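Side-chain contacts in (R)-specific secondary-alkylsulfatase (Pseudomonas sp., PDB 4AXH), which hydrolyses (R)-secondary-alkyl sulfates with strict inversion of configuration, giving (S)-secondary alcohols and sulfate with the help of two zinc ions: residues 125-130 against 135-140; 144-149 against 158-163; 350-353 against 357-360; 170-175 against 189-194; 201-206 against 275-280. One frame throughout, in Å; residues are numbered along the deposited sequence.

In the fold
All five contacts lie on the same metallo-beta-lactamase-like part of the chain. Along the sequence they come in the order 1, 2, 4, 5, 3. Contact 1 joins neighbouring strands of a mixed sheet; contact 2, its centre about 6 Å from that of contact 1, lays helix 153-164 on the next strand, 144-147. Contact 4 continues on strand 172-176, its centre about 9 Å from that of contact 2. Contact 5, its centre about 11 Å from that of contact 4, bridges from this sheet to the second one, where contact 3 forms the hairpin at the other border. Contacts 3 and 4 are about 25 Å apart, centre to centre. Together they sample both sheets and the helical layer of the scaffold that carries the two zinc ions.

Contact 1 of 5, residues 125-130 against 135-140; sequences YQVRGL and MTIIEG
Y125 and I137 exchange two backbone hydrogen bonds: Y125 N donates a hydrogen bond to I137 O at 2.9 Å and an almost straight 175°, and I137 N donates one to Y125 O, also at 2.9 Å. V127 and M135 repeat the exchange, with V127 N to M135 O and M135 N to V127 O both at 3.0 Å. Between these hydrogen-bonded pairs sits the non-hydrogen-bonded pair Q126 and T136, where Q126 CA makes a CA-H...O contact of 3.3 Å to M135 O. T136 OG1 is hydrogen-bonded outside the pair, to Q354.

The E139 carboxylate reaches back beside the Y125 ring, with OE2 3.1 Å from Y125 CE1 and the two planes 34° apart, an oblique meeting. OE2 is held by a hydrogen bond with Y163 OH, and its charge is probably balanced by the salt bridge of OE1 to R167; together they would hold the carboxylate in this place.

Packing follows on the face that bears Y125, V127, M135 and I137. Here V127 CG2 touches I137 CD1 at 3.8 Å; with chi1 at -54°, I137 CG1 stands beside its own backbone N and carries CD1 across to the valine. Helix 153-164 covers this face through A159, L160 and Y163. The arrangement is that of an antiparallel beta hairpin, inside the mixed sheet of a metallo-beta-lactamase fold.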
# COMPACT_ATOMS: atom_id res chain seq x y z
N TYR A 125 23.19 27.33 14.20
CA TYR A 125 22.87 26.65 15.44
C TYR A 125 21.70 25.69 15.30
O TYR A 125 20.99 25.67 14.29
CB TYR A 125 22.62 27.67 16.57
CG TYR A 125 23.76 28.65 16.74
CD1 TYR A 125 23.88 29.76 15.90
CD2 TYR A 125 24.72 28.47 17.72
CE1 TYR A 125 24.97 30.62 16.01
CE2 TYR A 125 25.77 29.37 17.88
CZ TYR A 125 25.90 30.44 17.01
OH TYR A 125 26.95 31.32 17.12
N GLN A 126 21.50 24.86 16.33
CA GLN A 126 20.45 23.88 16.34
C GLN A 126 19.95 23.69 17.75
O GLN A 126 20.75 23.68 18.70
CB GLN A 126 21.01 22.57 15.78
CG GLN A 126 20.00 21.73 15.01
CD GLN A 126 20.68 20.79 14.03
OE1 GLN A 126 20.06 20.63 12.88
NE2 GLN A 126 21.69 20.14 14.33
N VAL A 127 18.63 23.58 17.91
CA VAL A 127 17.99 23.28 19.18
C VAL A 127 17.46 21.89 19.01
O VAL A 127 16.64 21.61 18.11
CB VAL A 127 16.89 24.28 19.63
CG1 VAL A 127 16.35 23.89 21.01
CG2 VAL A 127 17.42 25.72 19.66
N ARG A 128 18.00 20.99 19.85
CA ARG A 128 17.66 19.58 19.86
C ARG A 128 17.23 19.16 21.25
O ARG A 128 17.75 19.69 22.23
CB ARG A 128 18.91 18.75 19.47
CG ARG A 128 19.58 19.17 18.18
CD ARG A 128 20.27 18.02 17.50
NE ARG A 128 21.43 17.54 18.24
CZ ARG A 128 22.66 18.04 18.14
NH1 ARG A 128 22.92 19.05 17.32
NH2 ARG A 128 23.63 17.54 18.87
N GLY A 129 16.32 18.20 21.33
CA GLY A 129 15.86 17.66 22.61
C GLY A 129 14.88 18.48 23.41
O GLY A 129 14.63 18.19 24.58
N LEU A 130 14.30 19.51 22.80
CA LEU A 130 13.31 20.32 23.49
C LEU A 130 11.95 20.00 22.88
O LEU A 130 10.98 20.70 23.15
CB LEU A 130 13.67 21.82 23.36
CG LEU A 130 14.58 22.41 24.45
CD1 LEU A 130 16.02 22.09 24.19
CD2 LEU A 130 14.47 23.90 24.48
N MET A 135 15.12 22.25 15.55
CA MET A 135 14.96 23.55 14.90
C MET A 135 16.38 24.00 14.49
O MET A 135 17.28 24.09 15.33
CB MET A 135 14.33 24.56 15.90
CG MET A 135 14.02 25.95 15.30
SD MET A 135 13.71 27.23 16.57
CE MET A 135 12.04 26.75 17.14
N THR A 136 16.57 24.25 13.22
CA THR A 136 17.85 24.77 12.72
C THR A 136 17.74 26.31 12.66
O THR A 136 16.79 26.84 12.06
CB THR A 136 18.15 24.17 11.36
OG1 THR A 136 18.12 22.73 11.44
CG2 THR A 136 19.46 24.69 10.78
N ILE A 137 18.66 27.02 13.32
CA ILE A 137 18.68 28.48 13.32
C ILE A 137 19.87 29.02 12.54
O ILE A 137 21.00 28.91 13.02
CB ILE A 137 18.58 29.11 14.73
CG1 ILE A 137 17.36 28.59 15.48
CG2 ILE A 137 18.53 30.64 14.60
CD1 ILE A 137 17.54 28.46 16.96
N ILE A 138 19.62 29.60 11.37
CA ILE A 138 20.64 30.22 10.51
C ILE A 138 20.60 31.71 10.83
O ILE A 138 19.53 32.32 10.80
CB ILE A 138 20.41 29.98 8.99
CG1 ILE A 138 19.97 28.56 8.66
CG2 ILE A 138 21.63 30.38 8.17
CD1 ILE A 138 19.20 28.45 7.30
N GLU A 139 21.77 32.30 11.11
CA GLU A 139 21.85 33.74 11.39
C GLU A 139 21.51 34.66 10.21
O GLU A 139 20.31 34.89 9.96
CB GLU A 139 23.07 34.11 12.22
CG GLU A 139 22.74 33.81 13.68
CD GLU A 139 23.83 33.72 14.72
OE1 GLU A 139 24.98 34.13 14.46
OE2 GLU A 139 23.48 33.32 15.85
N GLY A 140 22.48 35.10 9.44
CA GLY A 140 22.13 35.96 8.31
C GLY A 140 22.20 37.44 8.62
O GLY A 140 22.33 37.83 9.79

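Contact 2 of 5, residues 144-149 against 158-163; sequences LVLIDT and AALDLY
L144 and Y163 supply one apolar meeting and L146 with L160 the other; no hydrogen bond crosses between strand and helix. In the first, both methyl groups of L144 take part. CD1 lies 3.8 Å from Y163 CE2, and CD2 lies 4.0 Å from the same carbon and 3.4 Å from Y163 OH. The leucine and the tyrosine slide past each other in opposite directions, L144 CD1 meeting the ring obliquely. The tyrosine reaches this place because its CG stands opposite the backbone N (chi1 172°), beside the carbonyl carbon.

The second meeting is slighter. L146 CD2 and L160 CD1, one methyl from each leucine, come to 4.0 Å as the two side chains approach at a slant, and I191 from helix 188-191 touches both leucines.

Polar groups act around this oily interface. Y163 OH, with L144 CD2 beside it, has E139 as its hydrogen-bond partner. Just beyond the strand, D148 OD2 is hydrogen-bonded to ND1 of the zinc ligand H184, a second-shell link to the metal site.

Strand 144-147, helix 153-164 and strand 172-176, parallel to the first, form a beta-alpha-beta crossover, and this contact seats its helix on its opening strand.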
# COMPACT_ATOMS: atom_id res chain seq x y z
N LEU A 144 16.74 36.20 11.35
CA LEU A 144 16.98 34.76 11.44
C LEU A 144 16.22 33.98 10.40
O LEU A 144 15.06 34.27 10.11
CB LEU A 144 16.58 34.20 12.83
CG LEU A 144 17.20 34.81 14.10
CD1 LEU A 144 16.56 34.20 15.31
CD2 LEU A 144 18.69 34.58 14.18
N VAL A 145 16.88 32.95 9.87
CA VAL A 145 16.24 32.02 8.94
C VAL A 145 16.18 30.69 9.63
O VAL A 145 17.18 30.19 10.13
CB VAL A 145 16.71 32.02 7.46
CG1 VAL A 145 18.21 32.19 7.36
CG2 VAL A 145 16.22 30.80 6.69
N LEU A 146 14.96 30.22 9.79
CA LEU A 146 14.65 29.01 10.52
C LEU A 146 14.27 27.87 9.60
O LEU A 146 13.53 28.05 8.63
CB LEU A 146 13.49 29.31 11.46
CG LEU A 146 13.77 29.56 12.90
CD1 LEU A 146 14.73 30.69 13.11
CD2 LEU A 146 12.48 29.85 13.61
N ILE A 147 14.77 26.69 9.92
CA ILE A 147 14.33 25.49 9.22
C ILE A 147 13.63 24.66 10.26
O ILE A 147 14.25 24.26 11.25
CB ILE A 147 15.26 24.77 8.18
CG1 ILE A 147 15.15 23.25 8.23
CG2 ILE A 147 16.72 25.26 8.12
CD1 ILE A 147 14.01 22.74 7.47
N ASP A 148 12.29 24.61 10.13
CA ASP A 148 11.28 23.99 10.96
C ASP A 148 10.93 24.76 12.22
O ASP A 148 11.69 25.63 12.69
CB ASP A 148 11.48 22.48 11.15
CG ASP A 148 11.36 21.73 9.84
OD1 ASP A 148 10.79 22.30 8.89
OD2 ASP A 148 11.86 20.60 9.76
N THR A 149 9.72 24.47 12.76
CA THR A 149 9.17 25.20 13.90
C THR A 149 8.72 24.28 15.06
O THR A 149 7.86 24.67 15.86
CB THR A 149 8.00 26.05 13.38
OG1 THR A 149 7.00 25.15 12.92
CG2 THR A 149 8.40 27.00 12.25
N ALA A 158 10.03 27.84 23.57
CA ALA A 158 11.12 27.47 24.47
C ALA A 158 12.47 27.33 23.74
O ALA A 158 13.47 27.80 24.25
CB ALA A 158 10.77 26.20 25.22
N ALA A 159 12.48 26.71 22.54
CA ALA A 159 13.69 26.54 21.72
C ALA A 159 14.32 27.90 21.37
O ALA A 159 15.52 28.13 21.60
CB ALA A 159 13.32 25.82 20.44
N LEU A 160 13.47 28.82 20.86
CA LEU A 160 13.81 30.20 20.53
C LEU A 160 14.24 31.00 21.79
O LEU A 160 15.13 31.84 21.70
CB LEU A 160 12.60 30.82 19.87
CG LEU A 160 12.85 31.70 18.67
CD1 LEU A 160 13.09 30.89 17.44
CD2 LEU A 160 11.66 32.62 18.45
N ASP A 161 13.64 30.72 22.97
CA ASP A 161 13.99 31.38 24.23
C ASP A 161 15.43 31.05 24.65
O ASP A 161 16.19 31.97 25.04
CB ASP A 161 13.01 31.00 25.36
CG ASP A 161 11.72 31.82 25.44
OD1 ASP A 161 11.66 32.91 24.81
OD2 ASP A 161 10.80 31.41 26.20
N LEU A 162 15.79 29.73 24.57
CA LEU A 162 17.09 29.15 24.90
C LEU A 162 18.13 29.70 23.96
O LEU A 162 19.22 30.05 24.41
CB LEU A 162 17.03 27.62 24.85
CG LEU A 162 18.33 26.82 25.04
CD1 LEU A 162 18.93 27.04 26.40
CD2 LEU A 162 18.06 25.33 24.81
N TYR A 163 17.79 29.86 22.67
CA TYR A 163 18.67 30.45 21.67
C TYR A 163 18.95 31.92 21.99
O TYR A 163 20.12 32.35 21.90
CB TYR A 163 18.06 30.34 20.27
CG TYR A 163 18.83 31.09 19.21
CD1 TYR A 163 19.95 30.53 18.59
CD2 TYR A 163 18.44 32.37 18.80
CE1 TYR A 163 20.66 31.21 17.60
CE2 TYR A 163 19.15 33.07 17.82
CZ TYR A 163 20.26 32.49 17.22
OH TYR A 163 20.97 33.17 16.26

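Contact 3 of 5, residues 350-353 against 357-360; sequences VLIQ and WPVW
V350 and L351 face W360 and V359 across a short beta hairpin at the border of the second sheet, whose turn carries the zinc ligand H355. L351 and V359 are the hydrogen-bonded pair: L351 N donates to V359 O at 2.9 Å, and V359 N returns a bond to L351 O at 3.0 Å. V350 and W360 form the neighbouring non-hydrogen-bonded pair, where V350 CA also makes a CA-H...O contact with V359 O at 3.4 Å.

On one face of the hairpin V350 lies alongside W360, the two pointing the same way. V350 CG2 sits over one face of the indole, offset toward the rim, with W360 CE3 its closest ring atom at 3.6 Å. P358 CB stands over the same face and touches V350 CG2 at 3.9 Å; I352 CG2 meets P358 CB at 3.7 Å, so P358 CB rests against both V350 CG2 and I352 CG2. R65 adds a cation-pi contact to W360.

On the other face L351 CB and V359 CG1 come to 3.6 Å. V359 has chi1 of 60°, which places CG1 between its backbone N and carbonyl carbon and turns that methyl to the leucine; helix 362-388 packs over both residues through V365.

Q353 NE2 is hydrogen-bonded to Y368 of that helix. The whole is a short antiparallel hairpin whose connecting loop carries H355, in keeping with the metallo-beta-lactamase fold.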
# COMPACT_ATOMS: atom_id res chain seq x y z
N VAL A 350 29.54 18.91 6.97
CA VAL A 350 28.73 18.42 8.08
C VAL A 350 27.32 18.30 7.64
O VAL A 350 26.78 19.23 7.09
CB VAL A 350 28.90 19.23 9.40
CG1 VAL A 350 29.14 20.70 9.13
CG2 VAL A 350 27.74 18.99 10.36
N LEU A 351 26.74 17.12 7.85
CA LEU A 351 25.35 16.84 7.54
C LEU A 351 24.51 17.12 8.80
O LEU A 351 24.88 16.68 9.89
CB LEU A 351 25.20 15.38 7.10
CG LEU A 351 23.79 14.89 6.79
CD1 LEU A 351 23.81 13.96 5.64
CD2 LEU A 351 23.21 14.14 7.96
N ILE A 352 23.40 17.86 8.66
CA ILE A 352 22.48 18.11 9.78
C ILE A 352 21.08 17.55 9.49
O ILE A 352 20.74 17.27 8.34
CB ILE A 352 22.47 19.56 10.35
CG1 ILE A 352 21.92 20.56 9.33
CG2 ILE A 352 23.88 19.95 10.90
CD1 ILE A 352 21.44 21.82 9.91
N GLN A 353 20.30 17.31 10.53
CA GLN A 353 18.97 16.72 10.35
C GLN A 353 17.93 17.39 11.25
O GLN A 353 18.29 18.21 12.09
CB GLN A 353 19.02 15.22 10.66
CG GLN A 353 19.81 14.40 9.68
CD GLN A 353 20.62 13.40 10.39
OE1 GLN A 353 21.03 13.59 11.53
NE2 GLN A 353 20.87 12.31 9.71
N TRP A 357 21.43 14.11 16.01
CA TRP A 357 22.73 14.76 15.92
C TRP A 357 23.31 14.86 14.51
O TRP A 357 22.97 14.02 13.64
CB TRP A 357 23.75 14.06 16.88
CG TRP A 357 23.73 12.59 16.73
CD1 TRP A 357 24.42 11.84 15.84
CD2 TRP A 357 22.79 11.70 17.35
NE1 TRP A 357 24.03 10.52 15.93
CE2 TRP A 357 23.02 10.41 16.83
CE3 TRP A 357 21.76 11.89 18.30
CZ2 TRP A 357 22.28 9.29 17.26
CZ3 TRP A 357 21.00 10.79 18.69
CH2 TRP A 357 21.27 9.51 18.19
N PRO A 358 24.28 15.79 14.30
CA PRO A 358 24.91 15.90 12.98
C PRO A 358 26.04 14.89 12.74
O PRO A 358 26.59 14.37 13.68
CB PRO A 358 25.49 17.33 13.01
CG PRO A 358 24.99 17.98 14.26
CD PRO A 358 24.78 16.85 15.19
N VAL A 359 26.40 14.61 11.49
CA VAL A 359 27.56 13.77 11.19
C VAL A 359 28.61 14.68 10.56
O VAL A 359 28.30 15.38 9.62
CB VAL A 359 27.28 12.44 10.41
CG1 VAL A 359 26.63 12.69 9.07
CG2 VAL A 359 28.55 11.60 10.26
N TRP A 360 29.82 14.73 11.13
CA TRP A 360 30.89 15.65 10.69
C TRP A 360 31.94 15.02 9.79
O TRP A 360 32.27 13.85 9.96
CB TRP A 360 31.63 16.29 11.90
CG TRP A 360 30.78 16.62 13.09
CD1 TRP A 360 30.32 15.74 14.02
CD2 TRP A 360 30.23 17.90 13.44
NE1 TRP A 360 29.51 16.39 14.93
CE2 TRP A 360 29.51 17.73 14.64
CE3 TRP A 360 30.34 19.20 12.89
CZ2 TRP A 360 28.84 18.78 15.28
CZ3 TRP A 360 29.67 20.25 13.52
CH2 TRP A 360 28.92 20.03 14.68

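Contact 4 of 5, residues 170-175 against 189-194; sequences KPIVAV and RGIIDE
I172 and I192 meet through their branch methyls, CG2 to CG2 at 3.8 Å, and this pair with I191 makes up most of the contact. I172 loses the most surface. Its chi1 of -66° sets CG1 beside the backbone N and CG2 beside the carbonyl carbon, so that the two arms of the isoleucine part: CG2 goes to I192, while the longer arm ends in CD1 against both I192 and I191. CD1 lies 4.1 Å from I192 CG2.

I192 comes in at about a right angle to I172, so that one methyl rather than the whole chain is presented. Its CG2 therefore meets both the CG2 and CD1 of the strand residue.

I191 adds a second, looser neighbour to the I172 tip. Its CB is 4.3 Å from I172 CD1 and its carbonyl O is 4.1 Å from the same methyl. There are no hydrogen bonds across the two segments; the association is dispersive, between I172 and the last residue of a weakly bonded helical turn, I191, with I192 just after it.

The surroundings complete the oily layer. L160 of helix 153-164 touches both I172 and I191, L146 of strand 144-147 touches I191, and V262 of a loop touches I192. Thus the end of helix 188-191 lies over the face of the sheet at strand 172-176, beside helix 153-164, and strands 144-147 and 203-207 flank that strand within the sheet.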
# COMPACT_ATOMS: atom_id res chain seq x y z
N LYS A 170 17.14 39.04 17.51
CA LYS A 170 16.89 39.49 16.13
C LYS A 170 15.50 39.01 15.69
O LYS A 170 15.03 38.01 16.24
CB LYS A 170 17.93 38.84 15.15
CG LYS A 170 19.42 39.02 15.47
CD LYS A 170 20.31 38.39 14.40
CE LYS A 170 21.36 37.44 14.97
NZ LYS A 170 22.73 37.74 14.46
N PRO A 171 14.83 39.61 14.67
CA PRO A 171 13.53 39.04 14.26
C PRO A 171 13.73 37.74 13.49
O PRO A 171 14.86 37.31 13.34
CB PRO A 171 12.94 40.13 13.35
CG PRO A 171 14.12 40.83 12.78
CD PRO A 171 15.16 40.81 13.85
N ILE A 172 12.64 37.20 12.94
CA ILE A 172 12.59 36.03 12.08
C ILE A 172 12.18 36.55 10.72
O ILE A 172 11.07 37.07 10.57
CB ILE A 172 11.63 34.95 12.64
CG1 ILE A 172 12.21 34.38 13.97
CG2 ILE A 172 11.37 33.85 11.61
CD1 ILE A 172 11.24 33.60 14.86
N VAL A 173 13.11 36.50 9.76
CA VAL A 173 12.88 36.97 8.39
C VAL A 173 12.31 35.83 7.53
O VAL A 173 11.51 36.05 6.62
CB VAL A 173 14.18 37.55 7.78
CG1 VAL A 173 13.94 38.08 6.35
CG2 VAL A 173 14.76 38.66 8.66
N ALA A 174 12.76 34.62 7.80
CA ALA A 174 12.35 33.49 6.98
C ALA A 174 12.21 32.21 7.78
O ALA A 174 12.91 32.00 8.78
CB ALA A 174 13.34 33.29 5.82
N VAL A 175 11.29 31.35 7.30
CA VAL A 175 11.04 30.03 7.85
C VAL A 175 10.97 29.05 6.69
O VAL A 175 10.47 29.41 5.64
CB VAL A 175 9.80 29.97 8.79
CG1 VAL A 175 9.36 28.54 9.08
CG2 VAL A 175 10.06 30.71 10.09
N ARG A 189 2.87 29.18 14.73
CA ARG A 189 2.10 30.27 15.39
C ARG A 189 2.57 30.69 16.78
O ARG A 189 2.14 31.72 17.28
CB ARG A 189 0.58 30.01 15.38
CG ARG A 189 -0.23 31.14 14.72
CD ARG A 189 -1.72 30.85 14.70
NE ARG A 189 -2.14 29.97 13.61
CZ ARG A 189 -2.67 28.74 13.73
NH1 ARG A 189 -2.88 28.21 14.94
NH2 ARG A 189 -3.03 28.05 12.66
N GLY A 190 3.48 29.92 17.37
CA GLY A 190 4.01 30.23 18.70
C GLY A 190 5.17 31.20 18.61
O GLY A 190 5.51 31.86 19.60
N ILE A 191 5.77 31.31 17.42
CA ILE A 191 6.92 32.21 17.20
C ILE A 191 6.73 33.24 16.06
O ILE A 191 7.42 34.27 16.05
CB ILE A 191 8.26 31.43 17.11
CG1 ILE A 191 8.19 30.36 15.98
CG2 ILE A 191 8.59 30.82 18.49
CD1 ILE A 191 9.41 29.70 15.63
N ILE A 192 5.81 32.97 15.11
CA ILE A 192 5.51 33.91 14.01
C ILE A 192 4.00 34.20 13.86
O ILE A 192 3.17 33.43 14.35
CB ILE A 192 6.19 33.56 12.62
CG1 ILE A 192 5.63 32.25 12.04
CG2 ILE A 192 7.71 33.53 12.69
CD1 ILE A 192 4.83 32.40 10.95
N ASP A 193 3.66 35.29 13.14
CA ASP A 193 2.27 35.67 12.91
C ASP A 193 1.85 35.53 11.45
O ASP A 193 2.59 36.01 10.61
CB ASP A 193 2.02 37.09 13.42
CG ASP A 193 2.35 37.25 14.89
OD1 ASP A 193 1.84 36.43 15.72
OD2 ASP A 193 3.12 38.19 15.22
N GLU A 194 0.68 34.87 11.13
CA GLU A 194 0.26 34.71 9.74
C GLU A 194 0.10 36.05 9.06
O GLU A 194 0.40 36.15 7.86
CB GLU A 194 -0.92 33.73 9.51
CG GLU A 194 -1.29 33.48 8.04
CD GLU A 194 -0.91 32.18 7.35
OE1 GLU A 194 -1.50 31.14 7.72
OE2 GLU A 194 -0.13 32.22 6.35

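Contact 5 of 5, residues 201-206 against 275-280; sequences KVKVFA and HTVDGV
F205 points from strand 203-207 at H275 and V277 of strand 272-277, the two strands running roughly antiparallel (152°) with axes 10.2 Å apart at their closest. Starting at CB, the chain sets off toward the other strand, and chi1 of -50° stands CG beside the backbone N. The ring's two sides meet different partners. Along one side CE1 comes to V277 CG1 at 4.1 Å, the valine arriving from the opposite direction; along the other, CE2 lies 4.2 Å from H275 CG, over one face of the imidazole. The two rings are oblique, centroids 5.7 Å apart and planes at 53°. Apart from F205, K203 CG lies a longer 4.4 Å from V277 CG2.

The ring is further enclosed by V266 and I268 of strand 266-268 and by F284. H275 NE2 is hydrogen-bonded to E273, which probably fixes how the imidazole is turned toward F205.

The contact holds two sheets together by dispersion between aromatic and aliphatic groups: no polar bond links the two segments; K203 meets V277 through its aliphatic CG, and H275 offers the face of its ring.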
# COMPACT_ATOMS: atom_id res chain seq x y z
N LYS A 201 6.47 40.00 4.96
CA LYS A 201 7.54 40.47 5.87
C LYS A 201 8.42 39.27 6.27
O LYS A 201 9.64 39.43 6.44
CB LYS A 201 6.97 41.17 7.13
CG LYS A 201 5.84 42.18 6.87
CD LYS A 201 6.30 43.48 6.17
CE LYS A 201 5.19 44.21 5.45
NZ LYS A 201 4.94 43.67 4.08
N VAL A 202 7.79 38.08 6.40
CA VAL A 202 8.39 36.79 6.73
C VAL A 202 8.19 35.85 5.54
O VAL A 202 7.05 35.66 5.09
CB VAL A 202 7.82 36.22 8.05
CG1 VAL A 202 8.47 34.88 8.40
CG2 VAL A 202 7.98 37.22 9.19
N LYS A 203 9.29 35.30 5.01
CA LYS A 203 9.25 34.39 3.86
C LYS A 203 9.17 32.96 4.39
O LYS A 203 10.06 32.52 5.10
CB LYS A 203 10.46 34.62 2.91
CG LYS A 203 10.48 35.98 2.18
CD LYS A 203 9.59 35.98 0.92
CE LYS A 203 8.75 37.23 0.74
NZ LYS A 203 7.69 37.07 -0.32
N VAL A 204 8.08 32.27 4.10
CA VAL A 204 7.85 30.90 4.56
C VAL A 204 7.87 29.89 3.38
O VAL A 204 6.92 29.82 2.60
CB VAL A 204 6.60 30.81 5.48
CG1 VAL A 204 6.30 29.37 5.87
CG2 VAL A 204 6.79 31.63 6.73
N PHE A 205 8.96 29.13 3.27
CA PHE A 205 9.19 28.15 2.19
C PHE A 205 8.70 26.77 2.57
O PHE A 205 8.80 26.38 3.74
CB PHE A 205 10.67 28.07 1.82
CG PHE A 205 11.34 29.40 1.55
CD1 PHE A 205 11.87 30.15 2.59
CD2 PHE A 205 11.46 29.89 0.26
CE1 PHE A 205 12.48 31.38 2.34
CE2 PHE A 205 12.07 31.12 0.01
CZ PHE A 205 12.58 31.85 1.05
N ALA A 206 8.18 26.02 1.57
CA ALA A 206 7.65 24.67 1.73
C ALA A 206 7.66 23.90 0.42
O ALA A 206 7.47 24.50 -0.62
CB ALA A 206 6.23 24.70 2.32
N HIS A 275 17.50 29.84 -3.72
CA HIS A 275 16.87 31.05 -3.17
C HIS A 275 17.77 31.72 -2.17
O HIS A 275 18.46 31.05 -1.38
CB HIS A 275 15.54 30.77 -2.48
CG HIS A 275 14.46 30.37 -3.41
ND1 HIS A 275 13.65 31.31 -3.99
CD2 HIS A 275 14.08 29.14 -3.82
CE1 HIS A 275 12.81 30.63 -4.75
NE2 HIS A 275 13.02 29.32 -4.67
N THR A 276 17.75 33.04 -2.16
CA THR A 276 18.54 33.83 -1.25
C THR A 276 17.63 34.73 -0.44
O THR A 276 16.68 35.31 -0.99
CB THR A 276 19.82 34.40 -1.94
OG1 THR A 276 20.58 35.21 -1.03
CG2 THR A 276 19.51 35.15 -3.23
N VAL A 277 17.83 34.75 0.90
CA VAL A 277 17.01 35.52 1.85
C VAL A 277 17.88 35.96 3.03
O VAL A 277 18.49 35.11 3.67
CB VAL A 277 15.68 34.78 2.27
CG1 VAL A 277 15.95 33.46 2.99
CG2 VAL A 277 14.76 35.68 3.10
N ASP A 278 17.96 37.27 3.28
CA ASP A 278 18.78 37.86 4.35
C ASP A 278 20.28 37.47 4.25
O ASP A 278 20.96 37.27 5.25
CB ASP A 278 18.18 37.59 5.74
CG ASP A 278 18.55 38.65 6.78
OD1 ASP A 278 18.70 39.84 6.39
OD2 ASP A 278 18.67 38.29 7.97
N GLY A 279 20.77 37.41 3.01
CA GLY A 279 22.15 37.07 2.71
C GLY A 279 22.48 35.64 3.07
O GLY A 279 23.59 35.35 3.52
N VAL A 280 21.49 34.74 2.91
CA VAL A 280 21.59 33.31 3.20
C VAL A 280 21.19 32.59 1.93
O VAL A 280 20.08 32.80 1.43
CB VAL A 280 20.73 32.88 4.43
CG1 VAL A 280 20.75 31.38 4.62
CG2 VAL A 280 21.20 33.58 5.70